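Antiterminator Q protein (Enterobacteria phage SfI, PDB 6JNY) probably acts on RNA polymerase as a transcription antitermination factor, letting it read through terminators. Local coordinates at residues W19-E33 with R55-S67. Residues are numbered along the deposited sequence; the frame is centred on the assembly and turned at random.
Sequences WLELWGAWVYSGRLE and RPMCNDDDGMLIS
The hydroxyl of S67 links the two helices: OG accepts the indole N-H of W23 (NE1 to OG 2.9 Å) and donates to the carbonyl of G63 one turn back; OG lies in the ring plane of W23, though the bond is somewhat bent. Helices 19-28 and 60-67 of this Q-family protein, a member of the helix-turn-helix clan, cross here nearly at right angles, at -102°, with axes 9.6 Å apart. G63 suits the crossing: having no side chain, it lets the W26 ring lie directly on its CA, a CH-pi contact 3.5 Å from the centroid of the six-membered ring, while R31 CB packs on the opposite face. W26 enters as a knob among D60, G63, M64 and S67, and its NE1 donates almost straight to D60 OD1, 2.9 Å away on the anti side but tilted out of the carboxylate plane. N59 N-caps this second helix, its OD1 accepting from D62 N. W23 is sandwiched between V27 CG2 and I66 CG2, the methyl on the beta-branched carbon of I66 making a CH-pi contact with the five-membered ring. Beyond it, I66 CD1 reaches W19 CE3, and D62 forms a salt bridge with R152 of helix 123-155. On the loop before helix 60-67, M57 has CG between its backbone N and carbonyl carbon (chi1 62°), which with an extended chi2 puts SD beside W26 in an oblique Met-aromatic contact; the bend at chi3 then turns CE against S29 CB at a tight 3.4 Å.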
loop_
_atom_site.group_PDB
_atom_site.type_symbol
_atom_site.label_atom_id
_atom_site.label_comp_id
_atom_site.label_asym_id
_atom_site.label_seq_id
_atom_site.Cartn_x
_atom_site.Cartn_y
_atom_site.Cartn_z
ATOM N N TRP A 19 -2.391 -10.970 5.509
ATOM C CA TRP A 19 -0.996 -11.152 5.109
ATOM C C TRP A 19 -0.253 -9.827 5.095
ATOM O O TRP A 19 0.910 -9.758 5.514
ATOM C CB TRP A 19 -0.925 -11.816 3.731
ATOM C CG TRP A 19 -0.967 -13.300 3.786
ATOM C CD1 TRP A 19 -1.914 -14.120 3.224
ATOM C CD2 TRP A 19 -0.024 -14.165 4.434
ATOM N NE1 TRP A 19 -1.615 -15.436 3.492
ATOM C CE2 TRP A 19 -0.462 -15.487 4.231
ATOM C CE3 TRP A 19 1.144 -13.950 5.173
ATOM C CZ2 TRP A 19 0.232 -16.591 4.732
ATOM C CZ3 TRP A 19 1.830 -15.048 5.663
ATOM C CH2 TRP A 19 1.373 -16.347 5.437
ATOM N N LEU A 20 -0.898 -8.763 4.614
ATOM C CA LEU A 20 -0.216 -7.474 4.548
ATOM C C LEU A 20 0.021 -6.878 5.932
ATOM O O LEU A 20 1.009 -6.169 6.127
ATOM C CB LEU A 20 -0.950 -6.504 3.621
ATOM C CG LEU A 20 -0.938 -6.917 2.141
ATOM C CD1 LEU A 20 -1.741 -5.926 1.334
ATOM C CD2 LEU A 20 0.499 -7.016 1.610
ATOM N N GLU A 21 -0.849 -7.171 6.901
ATOM C CA GLU A 21 -0.574 -6.763 8.281
ATOM C C GLU A 21 0.653 -7.491 8.835
ATOM O O GLU A 21 1.503 -6.872 9.505
ATOM C CB GLU A 21 -1.809 -7.021 9.155
ATOM C CG GLU A 21 -2.936 -5.989 8.977
ATOM C CD GLU A 21 -4.216 -6.351 9.725
ATOM O OE1 GLU A 21 -4.263 -7.421 10.359
ATOM O OE2 GLU A 21 -5.185 -5.563 9.664
ATOM N N LEU A 22 0.757 -8.796 8.596
ATOM C CA LEU A 22 1.917 -9.550 9.064
ATOM C C LEU A 22 3.181 -9.073 8.374
ATOM O O LEU A 22 4.227 -8.899 9.017
ATOM C CB LEU A 22 1.718 -11.045 8.821
ATOM C CG LEU A 22 0.678 -11.747 9.693
ATOM C CD1 LEU A 22 0.407 -13.137 9.158
ATOM C CD2 LEU A 22 1.156 -11.796 11.153
ATOM N N TRP A 23 3.101 -8.846 7.062
ATOM C CA TRP A 23 4.250 -8.381 6.297
ATOM C C TRP A 23 4.639 -6.974 6.718
ATOM O O TRP A 23 5.832 -6.652 6.831
ATOM C CB TRP A 23 3.900 -8.419 4.804
ATOM C CG TRP A 23 4.779 -7.572 3.922
ATOM C CD1 TRP A 23 6.027 -7.896 3.443
ATOM C CD2 TRP A 23 4.463 -6.285 3.381
ATOM N NE1 TRP A 23 6.504 -6.869 2.657
ATOM C CE2 TRP A 23 5.565 -5.874 2.595
ATOM C CE3 TRP A 23 3.354 -5.434 3.488
ATOM C CZ2 TRP A 23 5.586 -4.649 1.924
ATOM C CZ3 TRP A 23 3.382 -4.212 2.833
ATOM C CH2 TRP A 23 4.485 -3.834 2.052
ATOM N N GLY A 24 3.645 -6.118 6.966
ATOM C CA GLY A 24 3.954 -4.755 7.327
ATOM C C GLY A 24 4.710 -4.684 8.638
ATOM O O GLY A 24 5.659 -3.910 8.775
ATOM N N ALA A 25 4.329 -5.523 9.600
ATOM C CA ALA A 25 5.042 -5.542 10.877
ATOM C C ALA A 25 6.455 -6.085 10.698
ATOM O O ALA A 25 7.409 -5.600 11.331
ATOM C CB ALA A 25 4.259 -6.388 11.878
ATOM N N TRP A 26 6.612 -7.077 9.826
ATOM C CA TRP A 26 7.933 -7.626 9.527
ATOM C C TRP A 26 8.823 -6.574 8.873
ATOM O O TRP A 26 9.986 -6.401 9.258
ATOM C CB TRP A 26 7.761 -8.855 8.642
ATOM C CG TRP A 26 9.003 -9.575 8.282
ATOM C CD1 TRP A 26 9.656 -10.510 9.030
ATOM C CD2 TRP A 26 9.736 -9.447 7.063
ATOM N NE1 TRP A 26 10.764 -10.960 8.355
ATOM C CE2 TRP A 26 10.836 -10.324 7.144
ATOM C CE3 TRP A 26 9.577 -8.665 5.911
ATOM C CZ2 TRP A 26 11.768 -10.449 6.112
ATOM C CZ3 TRP A 26 10.504 -8.786 4.895
ATOM C CH2 TRP A 26 11.582 -9.676 4.995
ATOM N N VAL A 27 8.290 -5.845 7.888
ATOM C CA VAL A 27 9.050 -4.763 7.262
ATOM C C VAL A 27 9.433 -3.706 8.292
ATOM O O VAL A 27 10.585 -3.244 8.342
ATOM C CB VAL A 27 8.240 -4.145 6.110
ATOM C CG1 VAL A 27 8.858 -2.842 5.649
ATOM C CG2 VAL A 27 8.129 -5.126 4.954
ATOM N N TYR A 28 8.469 -3.293 9.121
ATOM C CA TYR A 28 8.706 -2.209 10.071
ATOM C C TYR A 28 9.787 -2.574 11.079
ATOM O O TYR A 28 10.442 -1.685 11.635
ATOM C CB TYR A 28 7.408 -1.855 10.794
ATOM C CG TYR A 28 7.398 -0.507 11.482
ATOM C CD1 TYR A 28 7.503 0.671 10.749
ATOM C CD2 TYR A 28 7.229 -0.411 12.855
ATOM C CE1 TYR A 28 7.473 1.901 11.371
ATOM C CE2 TYR A 28 7.203 0.820 13.491
ATOM C CZ TYR A 28 7.317 1.971 12.740
ATOM O OH TYR A 28 7.289 3.197 13.363
ATOM N N SER A 29 9.973 -3.865 11.330
ATOM C CA SER A 29 11.022 -4.329 12.230
ATOM C C SER A 29 12.401 -4.286 11.596
ATOM O O SER A 29 13.390 -4.579 12.285
ATOM C CB SER A 29 10.717 -5.752 12.679
ATOM O OG SER A 29 11.166 -6.689 11.725
ATOM N N GLY A 30 12.495 -3.943 10.316
ATOM C CA GLY A 30 13.765 -3.761 9.648
ATOM C C GLY A 30 14.344 -4.997 9.010
ATOM O O GLY A 30 15.521 -4.982 8.625
ATOM N N ARG A 31 13.557 -6.058 8.847
ATOM C CA ARG A 31 14.098 -7.333 8.390
ATOM C C ARG A 31 14.253 -7.453 6.874
ATOM O O ARG A 31 14.839 -8.440 6.413
ATOM C CB ARG A 31 13.295 -8.507 8.973
ATOM C CG ARG A 31 13.614 -8.770 10.456
ATOM C CD ARG A 31 12.667 -9.788 11.090
ATOM N NE ARG A 31 13.127 -10.222 12.411
ATOM C CZ ARG A 31 13.111 -9.471 13.510
ATOM N NH1 ARG A 31 12.649 -8.229 13.479
ATOM N NH2 ARG A 31 13.559 -9.969 14.659
ATOM N N LEU A 32 13.764 -6.496 6.082
ATOM C CA LEU A 32 13.920 -6.578 4.633
ATOM C C LEU A 32 15.254 -5.971 4.215
ATOM O O LEU A 32 15.565 -4.833 4.577
ATOM C CB LEU A 32 12.773 -5.875 3.900
ATOM C CG LEU A 32 12.819 -6.025 2.373
ATOM C CD1 LEU A 32 12.686 -7.482 1.957
ATOM C CD2 LEU A 32 11.738 -5.186 1.700
ATOM N N GLU A 33 16.027 -6.733 3.443
ATOM C CA GLU A 33 17.295 -6.233 2.928
ATOM C C GLU A 33 17.066 -5.050 1.993
ATOM O O GLU A 33 16.093 -5.013 1.234
ATOM C CB GLU A 33 18.032 -7.345 2.183
ATOM C CG GLU A 33 18.507 -8.484 3.071
ATOM C CD GLU A 33 18.057 -9.840 2.558
ATOM O OE1 GLU A 33 17.613 -9.913 1.390
ATOM O OE2 GLU A 33 18.140 -10.830 3.321
ATOM N N ARG A 55 3.405 -6.244 17.639
ATOM C CA ARG A 55 2.753 -6.671 16.405
ATOM C C ARG A 55 3.258 -8.026 15.932
ATOM O O ARG A 55 4.461 -8.230 15.761
ATOM C CB ARG A 55 2.974 -5.641 15.300
ATOM C CG ARG A 55 1.836 -4.675 15.103
ATOM C CD ARG A 55 1.933 -4.034 13.739
ATOM N NE ARG A 55 2.916 -2.959 13.706
ATOM C CZ ARG A 55 3.288 -2.310 12.607
ATOM N NH1 ARG A 55 2.764 -2.635 11.427
ATOM N NH2 ARG A 55 4.191 -1.339 12.688
ATOM N N PRO A 56 2.337 -8.959 15.711
ATOM C CA PRO A 56 2.737 -10.250 15.155
ATOM C C PRO A 56 3.229 -10.051 13.733
ATOM O O PRO A 56 2.723 -9.203 12.991
ATOM C CB PRO A 56 1.444 -11.068 15.192
ATOM C CG PRO A 56 0.355 -10.057 15.179
ATOM C CD PRO A 56 0.878 -8.839 15.875
ATOM N N MET A 57 4.246 -10.824 13.371
ATOM C CA MET A 57 4.848 -10.719 12.053
ATOM C C MET A 57 4.991 -12.101 11.446
ATOM O O MET A 57 4.996 -13.118 12.144
ATOM C CB MET A 57 6.204 -10.003 12.106
ATOM C CG MET A 57 7.249 -10.718 12.938
ATOM S SD MET A 57 8.872 -9.952 12.756
ATOM C CE MET A 57 8.567 -8.342 13.431
ATOM N N CYS A 58 5.086 -12.131 10.121
ATOM C CA CYS A 58 5.324 -13.382 9.430
ATOM C C CYS A 58 6.778 -13.800 9.622
ATOM O O CYS A 58 7.588 -13.057 10.182
ATOM C CB CYS A 58 5.019 -13.222 7.942
ATOM S SG CYS A 58 5.858 -11.804 7.197
ATOM N N ASN A 59 7.100 -15.005 9.155
ATOM C CA ASN A 59 8.478 -15.473 9.169
ATOM C C ASN A 59 9.260 -14.819 8.030
ATOM O O ASN A 59 8.707 -14.087 7.201
ATOM C CB ASN A 59 8.537 -17.002 9.183
ATOM C CG ASN A 59 7.987 -17.630 7.915
ATOM O OD1 ASN A 59 7.965 -17.009 6.855
ATOM N ND2 ASN A 59 7.548 -18.876 8.017
ATOM N N ASP A 60 10.567 -15.092 7.981
ATOM C CA ASP A 60 11.436 -14.398 7.034
ATOM C C ASP A 60 11.174 -14.839 5.601
ATOM O O ASP A 60 11.223 -14.018 4.680
ATOM C CB ASP A 60 12.902 -14.631 7.394
ATOM C CG ASP A 60 13.334 -13.846 8.615
ATOM O OD1 ASP A 60 12.521 -13.087 9.181
ATOM O OD2 ASP A 60 14.509 -13.993 9.021
ATOM N N ASP A 61 10.921 -16.128 5.385
ATOM C CA ASP A 61 10.637 -16.597 4.030
ATOM C C ASP A 61 9.384 -15.929 3.488
ATOM O O ASP A 61 9.362 -15.447 2.349
ATOM C CB ASP A 61 10.486 -18.119 4.004
ATOM C CG ASP A 61 11.815 -18.846 4.149
ATOM O OD1 ASP A 61 12.874 -18.183 4.133
ATOM O OD2 ASP A 61 11.792 -20.086 4.281
ATOM N N ASP A 62 8.325 -15.893 4.298
ATOM C CA ASP A 62 7.097 -15.230 3.875
ATOM C C ASP A 62 7.306 -13.729 3.724
ATOM O O ASP A 62 6.788 -13.123 2.782
ATOM C CB ASP A 62 5.972 -15.527 4.866
ATOM C CG ASP A 62 5.534 -16.991 4.845
ATOM O OD1 ASP A 62 5.943 -17.753 3.940
ATOM O OD2 ASP A 62 4.767 -17.381 5.746
ATOM N N GLY A 63 8.056 -13.112 4.636
ATOM C CA GLY A 63 8.342 -11.695 4.501
ATOM C C GLY A 63 9.030 -11.364 3.191
ATOM O O GLY A 63 8.678 -10.387 2.522
ATOM N N MET A 64 10.009 -12.180 2.799
ATOM C CA MET A 64 10.704 -11.939 1.542
ATOM C C MET A 64 9.794 -12.186 0.347
ATOM O O MET A 64 9.806 -11.410 -0.618
ATOM C CB MET A 64 11.969 -12.796 1.462
ATOM C CG MET A 64 13.089 -12.242 2.321
ATOM S SD MET A 64 14.631 -13.175 2.246
ATOM C CE MET A 64 14.166 -14.691 3.088
ATOM N N LEU A 65 9.001 -13.259 0.384
ATOM C CA LEU A 65 8.108 -13.553 -0.733
ATOM C C LEU A 65 7.104 -12.425 -0.925
ATOM O O LEU A 65 6.878 -11.959 -2.049
ATOM C CB LEU A 65 7.386 -14.879 -0.490
ATOM C CG LEU A 65 6.395 -15.387 -1.550
ATOM C CD1 LEU A 65 6.353 -16.895 -1.546
ATOM C CD2 LEU A 65 4.983 -14.840 -1.347
ATOM N N ILE A 66 6.487 -11.972 0.167
ATOM C CA ILE A 66 5.500 -10.904 0.048
ATOM C C ILE A 66 6.153 -9.616 -0.427
ATOM O O ILE A 66 5.571 -8.868 -1.218
ATOM C CB ILE A 66 4.723 -10.712 1.361
ATOM C CG1 ILE A 66 3.948 -11.978 1.703
ATOM C CG2 ILE A 66 3.774 -9.491 1.265
ATOM C CD1 ILE A 66 3.493 -12.038 3.168
ATOM N N SER A 67 7.354 -9.319 0.072
ATOM C CA SER A 67 8.034 -8.089 -0.322
ATOM C C SER A 67 8.335 -8.084 -1.813
ATOM O O SER A 67 8.204 -7.046 -2.477
ATOM C CB SER A 67 9.345 -7.947 0.455
ATOM O OG SER A 67 9.136 -7.831 1.851
HETATM O O HOH W 1 0.646 -4.530 10.970
#